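Local coordinates for RNA-binding protein Smaug (Drosophila melanogaster, PDB 1OXJ), which binds RNA through its SAM domain, which is joined in this fragment to a PHAT domain, at residues Leu17-His20 / Lys21-Glu24; Glu24-Lys27 / Asn28-Tyr31. All blocks are in the same frame, centred on the assembly; numbering follows the deposited sequence.

Contact 1 (Leu17-His20 / Lys21-Glu24)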
ATOM      1  N   LEU A  17       9.715   7.247   3.545  1.00 37.64           N
ATOM      2  CA  LEU A  17      10.271   7.980   2.409  1.00 35.98           C
ATOM      3  C   LEU A  17      11.363   8.948   2.853  1.00 36.41           C
ATOM      4  O   LEU A  17      11.891   9.713   2.042  1.00 36.76           O
ATOM      5  CB  LEU A  17       9.169   8.794   1.725  1.00 35.81           C
ATOM      6  CG  LEU A  17       7.852   8.120   1.327  1.00 36.20           C
ATOM      7  CD1 LEU A  17       6.884   9.192   0.834  1.00 38.60           C
ATOM      8  CD2 LEU A  17       8.093   7.083   0.256  1.00 36.10           C
ATOM      9  N   ARG A  18      11.683   8.921   4.144  1.00 35.64           N
ATOM     10  CA  ARG A  18      12.672   9.816   4.714  1.00 38.88           C
ATOM     11  C   ARG A  18      12.220  11.265   4.562  1.00 38.66           C
ATOM     12  O   ARG A  18      13.014  12.155   4.243  1.00 38.33           O
ATOM     13  CB  ARG A  18      14.042   9.609   4.056  1.00 41.33           C
ATOM     14  CG  ARG A  18      14.699   8.285   4.436  1.00 48.24           C
ATOM     15  CD  ARG A  18      16.206   8.329   4.201  1.00 53.56           C
ATOM     16  NE  ARG A  18      16.834   9.444   4.913  1.00 59.25           N
ATOM     17  CZ  ARG A  18      16.831   9.593   6.236  1.00 61.34           C
ATOM     18  NH1 ARG A  18      16.235   8.696   7.013  1.00 63.87           N
ATOM     19  NH2 ARG A  18      17.419  10.648   6.786  1.00 63.14           N
ATOM     20  N   LEU A  19      10.932  11.492   4.802  1.00 36.51           N
ATOM     21  CA  LEU A  19      10.350  12.825   4.696  1.00 36.70           C
ATOM     22  C   LEU A  19       9.505  13.184   5.914  1.00 35.56           C
ATOM     23  O   LEU A  19       8.683  14.104   5.849  1.00 34.85           O
ATOM     24  CB  LEU A  19       9.482  12.920   3.433  1.00 36.50           C
ATOM     25  CG  LEU A  19      10.220  12.935   2.094  1.00 38.34           C
ATOM     26  CD1 LEU A  19       9.232  12.712   0.950  1.00 36.66           C
ATOM     27  CD2 LEU A  19      10.949  14.274   1.940  1.00 39.44           C
ATOM     28  N   HIS A  20       9.707  12.479   7.024  1.00 34.69           N
ATOM     29  CA  HIS A  20       8.927  12.748   8.223  1.00 34.76           C
ATOM     30  C   HIS A  20       9.176  14.154   8.759  1.00 33.01           C
ATOM     31  O   HIS A  20       8.450  14.637   9.623  1.00 33.79           O
ATOM     32  CB  HIS A  20       9.204  11.693   9.295  1.00 37.78           C
ATOM     33  CG  HIS A  20       8.244  11.740  10.444  1.00 41.13           C
ATOM     34  ND1 HIS A  20       8.438  12.544  11.546  1.00 43.06           N
ATOM     35  CD2 HIS A  20       7.055  11.120  10.637  1.00 43.09           C
ATOM     36  CE1 HIS A  20       7.412  12.417  12.367  1.00 44.09           C
ATOM     37  NE2 HIS A  20       6.558  11.559  11.839  1.00 43.33           N
ATOM     38  N   LYS A  21      10.203  14.810   8.237  1.00 33.05           N
ATOM     39  CA  LYS A  21      10.507  16.182   8.626  1.00 31.51           C
ATOM     40  C   LYS A  21       9.276  17.048   8.324  1.00 31.80           C
ATOM     41  O   LYS A  21       9.041  18.067   8.976  1.00 31.26           O
ATOM     42  CB  LYS A  21      11.703  16.680   7.809  1.00 35.76           C
ATOM     43  CG  LYS A  21      11.924  18.164   7.815  1.00 36.10           C
ATOM     44  CD  LYS A  21      13.009  18.527   6.790  1.00 38.79           C
ATOM     45  CE  LYS A  21      13.217  20.028   6.703  1.00 38.81           C
ATOM     46  NZ  LYS A  21      14.298  20.398   5.740  1.00 37.97           N
ATOM     47  N   TYR A  22       8.492  16.629   7.335  1.00 29.45           N
ATOM     48  CA  TYR A  22       7.311  17.387   6.932  1.00 29.75           C
ATOM     49  C   TYR A  22       5.980  16.900   7.491  1.00 29.97           C
ATOM     50  O   TYR A  22       4.931  17.245   6.964  1.00 28.31           O
ATOM     51  CB  TYR A  22       7.236  17.440   5.408  1.00 29.47           C
ATOM     52  CG  TYR A  22       8.410  18.186   4.804  1.00 33.05           C
ATOM     53  CD1 TYR A  22       9.512  17.503   4.273  1.00 33.34           C
ATOM     54  CD2 TYR A  22       8.449  19.571   4.836  1.00 31.43           C
ATOM     55  CE1 TYR A  22      10.630  18.200   3.788  1.00 33.22           C
ATOM     56  CE2 TYR A  22       9.557  20.278   4.364  1.00 34.57           C
ATOM     57  CZ  TYR A  22      10.641  19.590   3.843  1.00 35.07           C
ATOM     58  OH  TYR A  22      11.727  20.310   3.387  1.00 34.63           O
ATOM     59  N   ILE A  23       6.013  16.123   8.569  1.00 31.47           N
ATOM     60  CA  ILE A  23       4.772  15.619   9.165  1.00 33.48           C
ATOM     61  C   ILE A  23       3.753  16.727   9.480  1.00 34.53           C
ATOM     62  O   ILE A  23       2.549  16.560   9.254  1.00 32.66           O
ATOM     63  CB  ILE A  23       5.066  14.822  10.475  1.00 34.65           C
ATOM     64  CG1 ILE A  23       3.773  14.235  11.045  1.00 36.72           C
ATOM     65  CG2 ILE A  23       5.688  15.735  11.511  1.00 35.58           C
ATOM     66  CD1 ILE A  23       3.132  13.176  10.170  1.00 37.10           C
ATOM     67  N   GLU A  24       4.221  17.862   9.996  1.00 35.91           N
ATOM     68  CA  GLU A  24       3.311  18.955  10.350  1.00 35.82           C
ATOM     69  C   GLU A  24       2.541  19.571   9.190  1.00 36.17           C
ATOM     70  O   GLU A  24       1.470  20.151   9.387  1.00 34.76           O
ATOM     71  CB  GLU A  24       4.068  20.061  11.084  1.00 40.35           C
ATOM     72  CG  GLU A  24       4.570  19.656  12.463  1.00 45.35           C
ATOM     73  CD  GLU A  24       3.460  19.166  13.365  1.00 47.91           C
ATOM     74  OE1 GLU A  24       2.424  19.853  13.468  1.00 51.73           O
ATOM     75  OE2 GLU A  24       3.624  18.091  13.981  1.00 53.78           O
TER
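Leu19 meets Tyr22 one turn further along the chain, by backbone and side chain together. Tyr22 N donates a hydrogen bond to Leu19 O at 2.9 Å. The bond is nearly straight at 166°, and the donor sits above the carbonyl plane. Leu19 O also lies at the edge of the Tyr22 ring, near its plane. The two side chains touch more loosely, with Leu19 CD2 4.2 Å from Tyr22 CD1. Both also pack on Ala51 of helix 49-77.

His20 repeats the step with Ile23. Ile23 N donates to His20 O at 3.0 Å, from above the carbonyl plane. His20 CG is anti to the backbone N (chi1 -168°), which lays the ring alongside Ile23; chi2 near -88° then turns one face to it. Ile23 CB lies over that face, 4.0 Å from the centroid of the His20 ring, a CH-pi contact. Ile23 CG2 comes within 3.8 Å of His20 CE1, at the rim. Ile23 also reaches Ile10 and Leu14 of helix 10-16, while His20 touches Lys15. With only an alanine methyl at His20, the face under Ile23 CB would be gone, and a gap would probably open beside Lys15.

The two successive i to i+3 backbone bonds are the signature of a 3-10 turn. It follows the Schellman motif at Arg18 that ends helix 10-16 of the SAM domain.

Contact 2 (Glu24-Lys27 / Asn28-Tyr31); sequences ELFK and NMTY
Phe26 and Met29 close a beta turn in the SAM domain, with Lys27 and Asn28 at its corners. It comes where the 3-10 segment ends before helix 31-34. Thr30 is the N-cap of that helix.

The turn is held by a backbone hydrogen bond. Met29 N donates to Phe26 O at 2.9 Å, from above the carbonyl plane. Phe26 O has a second donor, a water at 2.9 Å. The same water donates to Met29 O and bridges the two carbonyls.

Side-chain packing centres on Met29. Its CG is anti to the backbone N (chi1 -166°), and a bend at chi3 swings CE toward Leu25. Met29 CE lies 3.5 Å from the backbone Leu25 O; its apolar contact is a looser one with Leu25 CG. Met29 SD and the Phe26 ring form a Met-aromatic contact, 4.8 Å from sulfur to ring centroid. The approach is oblique, 48° off the ring normal. Phe26 is buried against Ile10 and Leu14 of helix 10-16, and both Phe26 and Met29 touch Ile37.

Lys27 and Asn28 lie side by side on the exposed part of the turn. Asn28 ND2 is 3.5 Å from Lys27 CG, in van der Waals contact.

The charged pair lies within residues 24-27. The Lys27 chain bends at chi2, chi3 and chi4 and curls back to Glu24. Lys27 NZ makes a salt bridge of 2.7 Å to Glu24 OE1, met from above the carboxylate plane.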
ATOM      1  N   GLU A  24       4.221  17.862   9.996  1.00 35.91           N
ATOM      2  CA  GLU A  24       3.311  18.955  10.350  1.00 35.82           C
ATOM      3  C   GLU A  24       2.541  19.571   9.190  1.00 36.17           C
ATOM      4  O   GLU A  24       1.470  20.151   9.387  1.00 34.76           O
ATOM      5  CB  GLU A  24       4.068  20.061  11.084  1.00 40.35           C
ATOM      6  CG  GLU A  24       4.570  19.656  12.463  1.00 45.35           C
ATOM      7  CD  GLU A  24       3.460  19.166  13.365  1.00 47.91           C
ATOM      8  OE1 GLU A  24       2.424  19.853  13.468  1.00 51.73           O
ATOM      9  OE2 GLU A  24       3.624  18.091  13.981  1.00 53.78           O
ATOM     10  N   LEU A  25       3.081  19.450   7.983  1.00 34.77           N
ATOM     11  CA  LEU A  25       2.424  19.997   6.808  1.00 33.37           C
ATOM     12  C   LEU A  25       1.041  19.383   6.613  1.00 34.08           C
ATOM     13  O   LEU A  25       0.135  20.044   6.093  1.00 33.71           O
ATOM     14  CB  LEU A  25       3.268  19.737   5.561  1.00 35.23           C
ATOM     15  CG  LEU A  25       2.564  19.994   4.227  1.00 34.60           C
ATOM     16  CD1 LEU A  25       2.109  21.448   4.168  1.00 37.86           C
ATOM     17  CD2 LEU A  25       3.500  19.674   3.089  1.00 40.96           C
ATOM     18  N   PHE A  26       0.884  18.132   7.046  1.00 34.70           N
ATOM     19  CA  PHE A  26      -0.376  17.392   6.893  1.00 35.61           C
ATOM     20  C   PHE A  26      -1.390  17.537   8.036  1.00 38.30           C
ATOM     21  O   PHE A  26      -2.491  16.989   7.966  1.00 36.33           O
ATOM     22  CB  PHE A  26      -0.065  15.903   6.670  1.00 33.34           C
ATOM     23  CG  PHE A  26       0.786  15.642   5.461  1.00 33.05           C
ATOM     24  CD1 PHE A  26       2.165  15.883   5.493  1.00 32.08           C
ATOM     25  CD2 PHE A  26       0.206  15.214   4.269  1.00 31.75           C
ATOM     26  CE1 PHE A  26       2.948  15.705   4.356  1.00 31.50           C
ATOM     27  CE2 PHE A  26       0.984  15.033   3.114  1.00 32.19           C
ATOM     28  CZ  PHE A  26       2.353  15.279   3.157  1.00 32.77           C
ATOM     29  N   LYS A  27      -1.018  18.291   9.068  1.00 40.72           N
ATOM     30  CA  LYS A  27      -1.841  18.528  10.261  1.00 44.45           C
ATOM     31  C   LYS A  27      -3.351  18.280  10.172  1.00 46.30           C
ATOM     32  O   LYS A  27      -3.868  17.307  10.734  1.00 48.89           O
ATOM     33  CB  LYS A  27      -1.597  19.953  10.779  1.00 46.50           C
ATOM     34  CG  LYS A  27      -2.389  20.315  12.032  1.00 49.53           C
ATOM     35  CD  LYS A  27      -2.176  19.315  13.175  1.00 52.06           C
ATOM     36  CE  LYS A  27      -0.723  19.266  13.646  1.00 54.23           C
ATOM     37  NZ  LYS A  27       0.186  18.645  12.630  1.00 56.83           N
ATOM     38  N   ASN A  28      -4.072  19.164   9.503  1.00 46.38           N
ATOM     39  CA  ASN A  28      -5.516  18.968   9.393  1.00 46.28           C
ATOM     40  C   ASN A  28      -5.914  18.710   7.953  1.00 44.46           C
ATOM     41  O   ASN A  28      -7.060  18.950   7.562  1.00 45.17           O
ATOM     42  CB  ASN A  28      -6.263  20.192   9.912  1.00 47.76           C
ATOM     43  CG  ASN A  28      -6.129  20.358  11.407  1.00 50.13           C
ATOM     44  OD1 ASN A  28      -6.414  19.432  12.174  1.00 49.78           O
ATOM     45  ND2 ASN A  28      -5.699  21.542  11.835  1.00 50.06           N
ATOM     46  N   MET A  29      -4.960  18.216   7.172  1.00 40.30           N
ATOM     47  CA  MET A  29      -5.196  17.941   5.764  1.00 37.14           C
ATOM     48  C   MET A  29      -6.071  16.713   5.595  1.00 33.99           C
ATOM     49  O   MET A  29      -5.901  15.716   6.299  1.00 34.06           O
ATOM     50  CB  MET A  29      -3.860  17.714   5.041  1.00 32.71           C
ATOM     51  CG  MET A  29      -3.954  17.758   3.520  1.00 32.13           C
ATOM     52  SD  MET A  29      -2.321  17.732   2.730  1.00 20.52           S
ATOM     53  CE  MET A  29      -1.697  19.147   3.267  1.00 23.26           C
ATOM     54  N   THR A  30      -7.016  16.790   4.664  1.00 31.36           N
ATOM     55  CA  THR A  30      -7.879  15.651   4.394  1.00 32.16           C
ATOM     56  C   THR A  30      -7.204  14.812   3.324  1.00 30.99           C
ATOM     57  O   THR A  30      -6.291  15.273   2.628  1.00 30.38           O
ATOM     58  CB  THR A  30      -9.243  16.071   3.847  1.00 33.09           C
ATOM     59  OG1 THR A  30      -9.075  16.623   2.532  1.00 31.07           O
ATOM     60  CG2 THR A  30      -9.881  17.094   4.762  1.00 34.51           C
ATOM     61  N   TYR A  31      -7.675  13.582   3.185  1.00 28.64           N
ATOM     62  CA  TYR A  31      -7.141  12.667   2.207  1.00 27.53           C
ATOM     63  C   TYR A  31      -7.228  13.275   0.798  1.00 27.58           C
ATOM     64  O   TYR A  31      -6.250  13.271   0.047  1.00 28.87           O
ATOM     65  CB  TYR A  31      -7.920  11.364   2.290  1.00 25.64           C
ATOM     66  CG  TYR A  31      -7.501  10.331   1.289  1.00 26.83           C
ATOM     67  CD1 TYR A  31      -6.507   9.399   1.589  1.00 27.22           C
ATOM     68  CD2 TYR A  31      -8.114  10.266   0.046  1.00 26.40           C
ATOM     69  CE1 TYR A  31      -6.148   8.423   0.671  1.00 26.14           C
ATOM     70  CE2 TYR A  31      -7.762   9.297  -0.879  1.00 26.51           C
ATOM     71  CZ  TYR A  31      -6.784   8.379  -0.563  1.00 28.96           C
ATOM     72  OH  TYR A  31      -6.466   7.401  -1.472  1.00 30.64           O
TER
HETATM   73  O   HOH W   1      -3.935  14.478   7.842  1.00 44.79           O

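Contacts 1 and 2 are consecutive pieces of the link between helix 10-16 and helix 31-34. They share Glu24, and their centres are about 12 Å apart. Contact 1 starts the 3-10 path just after helix 10-16, and contact 2 takes the chain out of it. Ile23 of contact 1 and Phe26 of contact 2 both pack on Ile10 and Leu14, so the same helix surface backs both turns. Contact 1 also touches helix 49-77, through Leu19 and Tyr22; contact 2 touches Ile37, through Phe26 and Met29. Both lie at the surface, the centre of contact 1 about 18 Å and that of contact 2 about 19 Å from the centre of the chain.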